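DNA helicase RecQ (Deinococcus radiodurans, PDB 4Q48) probably couples ATP hydrolysis to the unwinding of duplex DNA in the 3'-5' direction, the present chain being its zinc-containing catalytic core. Local coordinates at residues 411-420 with 464-474. Residues are numbered along the deposited sequence; the frame is centred on the assembly and turned at random.
Sequences RDLTREAQMA and EHDEKLWRSVL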
loop_
_atom_site.group_PDB
_atom_site.type_symbol
_atom_site.label_atom_id
_atom_site.label_comp_id
_atom_site.label_asym_id
_atom_site.label_seq_id
_atom_site.Cartn_x
_atom_site.Cartn_y
_atom_site.Cartn_z
ATOM N N ARG A 411 -14.114 -20.055 -14.999
ATOM C CA ARG A 411 -15.455 -20.425 -14.596
ATOM C C ARG A 411 -16.276 -19.165 -14.253
ATOM O O ARG A 411 -15.802 -18.282 -13.534
ATOM C CB ARG A 411 -15.392 -21.369 -13.402
ATOM C CG ARG A 411 -14.426 -22.497 -13.601
ATOM C CD ARG A 411 -14.140 -23.139 -12.288
ATOM N NE ARG A 411 -15.373 -23.405 -11.552
ATOM C CZ ARG A 411 -15.418 -23.609 -10.235
ATOM N NH1 ARG A 411 -14.291 -23.551 -9.520
ATOM N NH2 ARG A 411 -16.586 -23.851 -9.636
ATOM N N ASP A 412 -17.498 -19.075 -14.775
ATOM C CA ASP A 412 -18.338 -17.924 -14.483
ATOM C C ASP A 412 -19.249 -18.285 -13.303
ATOM O O ASP A 412 -20.061 -19.199 -13.390
ATOM C CB ASP A 412 -19.171 -17.491 -15.689
ATOM C CG ASP A 412 -19.908 -16.186 -15.444
ATOM O OD1 ASP A 412 -20.265 -15.937 -14.269
ATOM O OD2 ASP A 412 -20.160 -15.408 -16.413
ATOM N N LEU A 413 -19.104 -17.562 -12.200
ATOM C CA LEU A 413 -19.900 -17.833 -11.024
ATOM C C LEU A 413 -20.660 -16.572 -10.623
ATOM O O LEU A 413 -21.026 -16.396 -9.479
ATOM C CB LEU A 413 -19.021 -18.340 -9.886
ATOM C CG LEU A 413 -18.626 -19.800 -10.041
ATOM C CD1 LEU A 413 -17.567 -20.167 -9.038
ATOM C CD2 LEU A 413 -19.848 -20.648 -9.839
ATOM N N THR A 414 -20.881 -15.702 -11.600
ATOM C CA THR A 414 -21.597 -14.446 -11.427
ATOM C C THR A 414 -22.993 -14.645 -10.824
ATOM O O THR A 414 -23.405 -13.918 -9.935
ATOM C CB THR A 414 -21.710 -13.735 -12.777
ATOM O OG1 THR A 414 -20.392 -13.454 -13.291
ATOM C CG2 THR A 414 -22.547 -12.491 -12.663
ATOM N N ARG A 415 -23.708 -15.647 -11.320
ATOM C CA ARG A 415 -25.072 -15.969 -10.899
ATOM C C ARG A 415 -25.067 -16.372 -9.425
ATOM O O ARG A 415 -25.947 -15.990 -8.642
ATOM C CB ARG A 415 -25.605 -17.110 -11.792
ATOM C CG ARG A 415 -27.003 -17.663 -11.543
ATOM C CD ARG A 415 -27.399 -18.727 -12.617
ATOM N NE ARG A 415 -26.495 -19.898 -12.681
ATOM C CZ ARG A 415 -25.990 -20.422 -13.812
ATOM N NH1 ARG A 415 -26.294 -19.893 -15.008
ATOM N NH2 ARG A 415 -25.174 -21.481 -13.756
ATOM N N GLU A 416 -24.059 -17.148 -9.047
ATOM C CA GLU A 416 -23.934 -17.615 -7.671
ATOM C C GLU A 416 -23.499 -16.468 -6.754
ATOM O O GLU A 416 -23.942 -16.377 -5.601
ATOM C CB GLU A 416 -22.948 -18.791 -7.586
ATOM C CG GLU A 416 -23.487 -20.141 -8.095
ATOM C CD GLU A 416 -23.512 -20.278 -9.624
ATOM O OE1 GLU A 416 -23.104 -19.342 -10.362
ATOM O OE2 GLU A 416 -23.961 -21.344 -10.098
ATOM N N ALA A 417 -22.624 -15.606 -7.265
ATOM C CA ALA A 417 -22.191 -14.445 -6.509
ATOM C C ALA A 417 -23.394 -13.586 -6.173
ATOM O O ALA A 417 -23.526 -13.144 -5.032
ATOM C CB ALA A 417 -21.146 -13.639 -7.263
ATOM N N GLN A 418 -24.294 -13.391 -7.141
ATOM C CA GLN A 418 -25.497 -12.581 -6.895
ATOM C C GLN A 418 -26.367 -13.232 -5.806
ATOM O O GLN A 418 -26.766 -12.566 -4.839
ATOM C CB GLN A 418 -26.318 -12.394 -8.161
ATOM C CG GLN A 418 -25.661 -11.636 -9.313
ATOM C CD GLN A 418 -26.504 -11.715 -10.608
ATOM O OE1 GLN A 418 -27.475 -12.486 -10.702
ATOM N NE2 GLN A 418 -26.139 -10.922 -11.594
ATOM N N MET A 419 -26.636 -14.533 -5.942
ATOM C CA MET A 419 -27.396 -15.239 -4.920
ATOM C C MET A 419 -26.785 -15.028 -3.549
ATOM O O MET A 419 -27.482 -14.746 -2.571
ATOM C CB MET A 419 -27.455 -16.710 -5.194
ATOM C CG MET A 419 -28.479 -17.116 -6.153
ATOM S SD MET A 419 -28.304 -18.884 -6.449
ATOM C CE MET A 419 -28.661 -18.917 -8.216
ATOM N N ALA A 420 -25.468 -15.120 -3.491
ATOM C CA ALA A 420 -24.795 -15.031 -2.214
ATOM C C ALA A 420 -24.909 -13.624 -1.665
ATOM O O ALA A 420 -25.269 -13.452 -0.506
ATOM C CB ALA A 420 -23.334 -15.463 -2.340
ATOM N N GLU A 464 -29.090 -26.102 -5.664
ATOM C CA GLU A 464 -28.393 -26.595 -6.845
ATOM C C GLU A 464 -26.949 -27.051 -6.594
ATOM O O GLU A 464 -26.476 -28.012 -7.201
ATOM C CB GLU A 464 -28.408 -25.469 -7.877
ATOM C CG GLU A 464 -27.522 -25.652 -9.083
ATOM C CD GLU A 464 -27.473 -24.388 -9.920
ATOM O OE1 GLU A 464 -28.089 -23.380 -9.488
ATOM O OE2 GLU A 464 -26.793 -24.397 -10.979
ATOM N N HIS A 465 -26.257 -26.344 -5.705
ATOM C CA HIS A 465 -24.840 -26.563 -5.423
ATOM C C HIS A 465 -24.696 -27.207 -4.077
ATOM O O HIS A 465 -25.667 -27.310 -3.331
ATOM C CB HIS A 465 -24.057 -25.249 -5.437
ATOM C CG HIS A 465 -23.984 -24.599 -6.784
ATOM N ND1 HIS A 465 -23.083 -24.996 -7.750
ATOM C CD2 HIS A 465 -24.729 -23.617 -7.343
ATOM C CE1 HIS A 465 -23.258 -24.265 -8.837
ATOM N NE2 HIS A 465 -24.255 -23.427 -8.619
ATOM N N ASP A 466 -23.502 -27.699 -3.784
ATOM C CA ASP A 466 -23.250 -28.276 -2.471
ATOM C C ASP A 466 -22.537 -27.301 -1.550
ATOM O O ASP A 466 -22.164 -26.197 -1.958
ATOM C CB ASP A 466 -22.470 -29.582 -2.602
ATOM C CG ASP A 466 -21.266 -29.460 -3.507
ATOM O OD1 ASP A 466 -20.637 -28.378 -3.542
ATOM O OD2 ASP A 466 -20.972 -30.457 -4.212
ATOM N N GLU A 467 -22.326 -27.728 -0.311
ATOM C CA GLU A 467 -21.723 -26.881 0.701
ATOM C C GLU A 467 -20.369 -26.317 0.313
ATOM O O GLU A 467 -20.013 -25.218 0.735
ATOM C CB GLU A 467 -21.573 -27.656 2.002
ATOM C CG GLU A 467 -20.981 -26.831 3.102
ATOM C CD GLU A 467 -21.058 -27.510 4.440
ATOM O OE1 GLU A 467 -22.026 -28.275 4.661
ATOM O OE2 GLU A 467 -20.174 -27.237 5.286
ATOM N N LYS A 468 -19.607 -27.071 -0.478
ATOM C CA LYS A 468 -18.214 -26.701 -0.743
ATOM C C LYS A 468 -18.089 -25.507 -1.704
ATOM O O LYS A 468 -17.213 -24.651 -1.548
ATOM C CB LYS A 468 -17.425 -27.919 -1.277
ATOM C CG LYS A 468 -17.612 -28.261 -2.764
ATOM C CD LYS A 468 -16.765 -29.459 -3.206
ATOM C CE LYS A 468 -15.481 -29.006 -3.911
ATOM N NZ LYS A 468 -14.671 -30.134 -4.502
ATOM N N LEU A 469 -18.974 -25.451 -2.682
ATOM C CA LEU A 469 -18.945 -24.401 -3.678
ATOM C C LEU A 469 -19.294 -23.029 -3.087
ATOM O O LEU A 469 -18.687 -22.001 -3.439
ATOM C CB LEU A 469 -19.936 -24.735 -4.779
ATOM C CG LEU A 469 -19.942 -23.762 -5.931
ATOM C CD1 LEU A 469 -19.866 -24.536 -7.209
ATOM C CD2 LEU A 469 -21.202 -22.931 -5.860
ATOM N N TRP A 470 -20.287 -23.017 -2.200
ATOM C CA TRP A 470 -20.741 -21.779 -1.626
ATOM C C TRP A 470 -19.668 -21.183 -0.777
ATOM O O TRP A 470 -19.419 -19.985 -0.867
ATOM C CB TRP A 470 -22.008 -21.992 -0.815
ATOM C CG TRP A 470 -23.175 -22.170 -1.691
ATOM C CD1 TRP A 470 -23.982 -23.270 -1.780
ATOM C CD2 TRP A 470 -23.674 -21.226 -2.633
ATOM N NE1 TRP A 470 -24.952 -23.069 -2.733
ATOM C CE2 TRP A 470 -24.784 -21.816 -3.270
ATOM C CE3 TRP A 470 -23.292 -19.938 -3.007
ATOM C CZ2 TRP A 470 -25.522 -21.152 -4.263
ATOM C CZ3 TRP A 470 -24.022 -19.279 -4.003
ATOM C CH2 TRP A 470 -25.121 -19.886 -4.616
ATOM N N ARG A 471 -19.009 -22.019 0.017
ATOM C CA ARG A 471 -17.980 -21.535 0.926
ATOM C C ARG A 471 -16.880 -20.926 0.089
ATOM O O ARG A 471 -16.269 -19.905 0.465
ATOM C CB ARG A 471 -17.434 -22.657 1.807
ATOM C CG ARG A 471 -18.379 -23.128 2.901
ATOM C CD ARG A 471 -18.877 -21.989 3.793
ATOM N NE ARG A 471 -17.905 -21.584 4.800
ATOM C CZ ARG A 471 -17.801 -22.153 5.999
ATOM N NH1 ARG A 471 -18.611 -23.163 6.321
ATOM N NH2 ARG A 471 -16.886 -21.718 6.871
ATOM N N SER A 472 -16.645 -21.567 -1.055
ATOM C CA SER A 472 -15.681 -21.110 -2.045
ATOM C C SER A 472 -16.090 -19.760 -2.661
ATOM O O SER A 472 -15.303 -18.797 -2.645
ATOM C CB SER A 472 -15.520 -22.169 -3.134
ATOM O OG SER A 472 -14.945 -21.599 -4.297
ATOM N N VAL A 473 -17.327 -19.689 -3.165
ATOM C CA VAL A 473 -17.869 -18.454 -3.720
ATOM C C VAL A 473 -17.738 -17.356 -2.674
ATOM O O VAL A 473 -17.303 -16.234 -2.988
ATOM C CB VAL A 473 -19.360 -18.589 -4.133
ATOM C CG1 VAL A 473 -20.010 -17.235 -4.230
ATOM C CG2 VAL A 473 -19.517 -19.325 -5.450
ATOM N N LEU A 474 -18.074 -17.687 -1.424
ATOM C CA LEU A 474 -17.996 -16.701 -0.349
ATOM C C LEU A 474 -16.582 -16.215 -0.080
ATOM O O LEU A 474 -16.394 -15.019 0.091
ATOM C CB LEU A 474 -18.619 -17.238 0.945
ATOM C CG LEU A 474 -20.146 -17.480 0.877
ATOM C CD1 LEU A 474 -20.624 -18.320 2.058
ATOM C CD2 LEU A 474 -20.963 -16.167 0.760
#
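Glu464 brings its carboxylate close to Arg415 and Glu416 just before helix 467-479; OE2 lies 4.3 Å from Arg415 NH2, well out of the guanidinium plane, so charges alone act there, and as close to Glu416 OE2. Next to it, His465 NE2 donates to Glu416 OE2 at 2.6 Å. The carboxylate receives this bent bond on its anti lone pair, tilted from the imidazole plane, the two planes 70° apart. The bend at chi2 of Glu416 (78°) folds the chain from an extended course and brings the carboxylate to the histidine. Leu469 CD2 and Glu464 CG flank opposite faces of the His465 ring near its rim, which would limit its rotation. The next residue, Trp470, presents its six-membered ring edge-on to helix 414-426: Glu416 O lies in the ring plane near CZ3, and Met419 SD makes a Met-aromatic contact at the edge, 3.8 Å from CH2. Val473 then packs against Leu413, Glu416 CB and Ala420, while Leu474 CD2 reaches Ala420 CB. Helix segments 414-420 and 467-474 of the RQC domain, a winged-helix fold, thus cross at 82° through an apolar seam with one polar link at its margin. Replacing Glu416 by an alanine would probably leave His465 NE2 without its acceptor. The two carboxylates would tend to favour protonated His465, nearby Arg415 partly offsetting this.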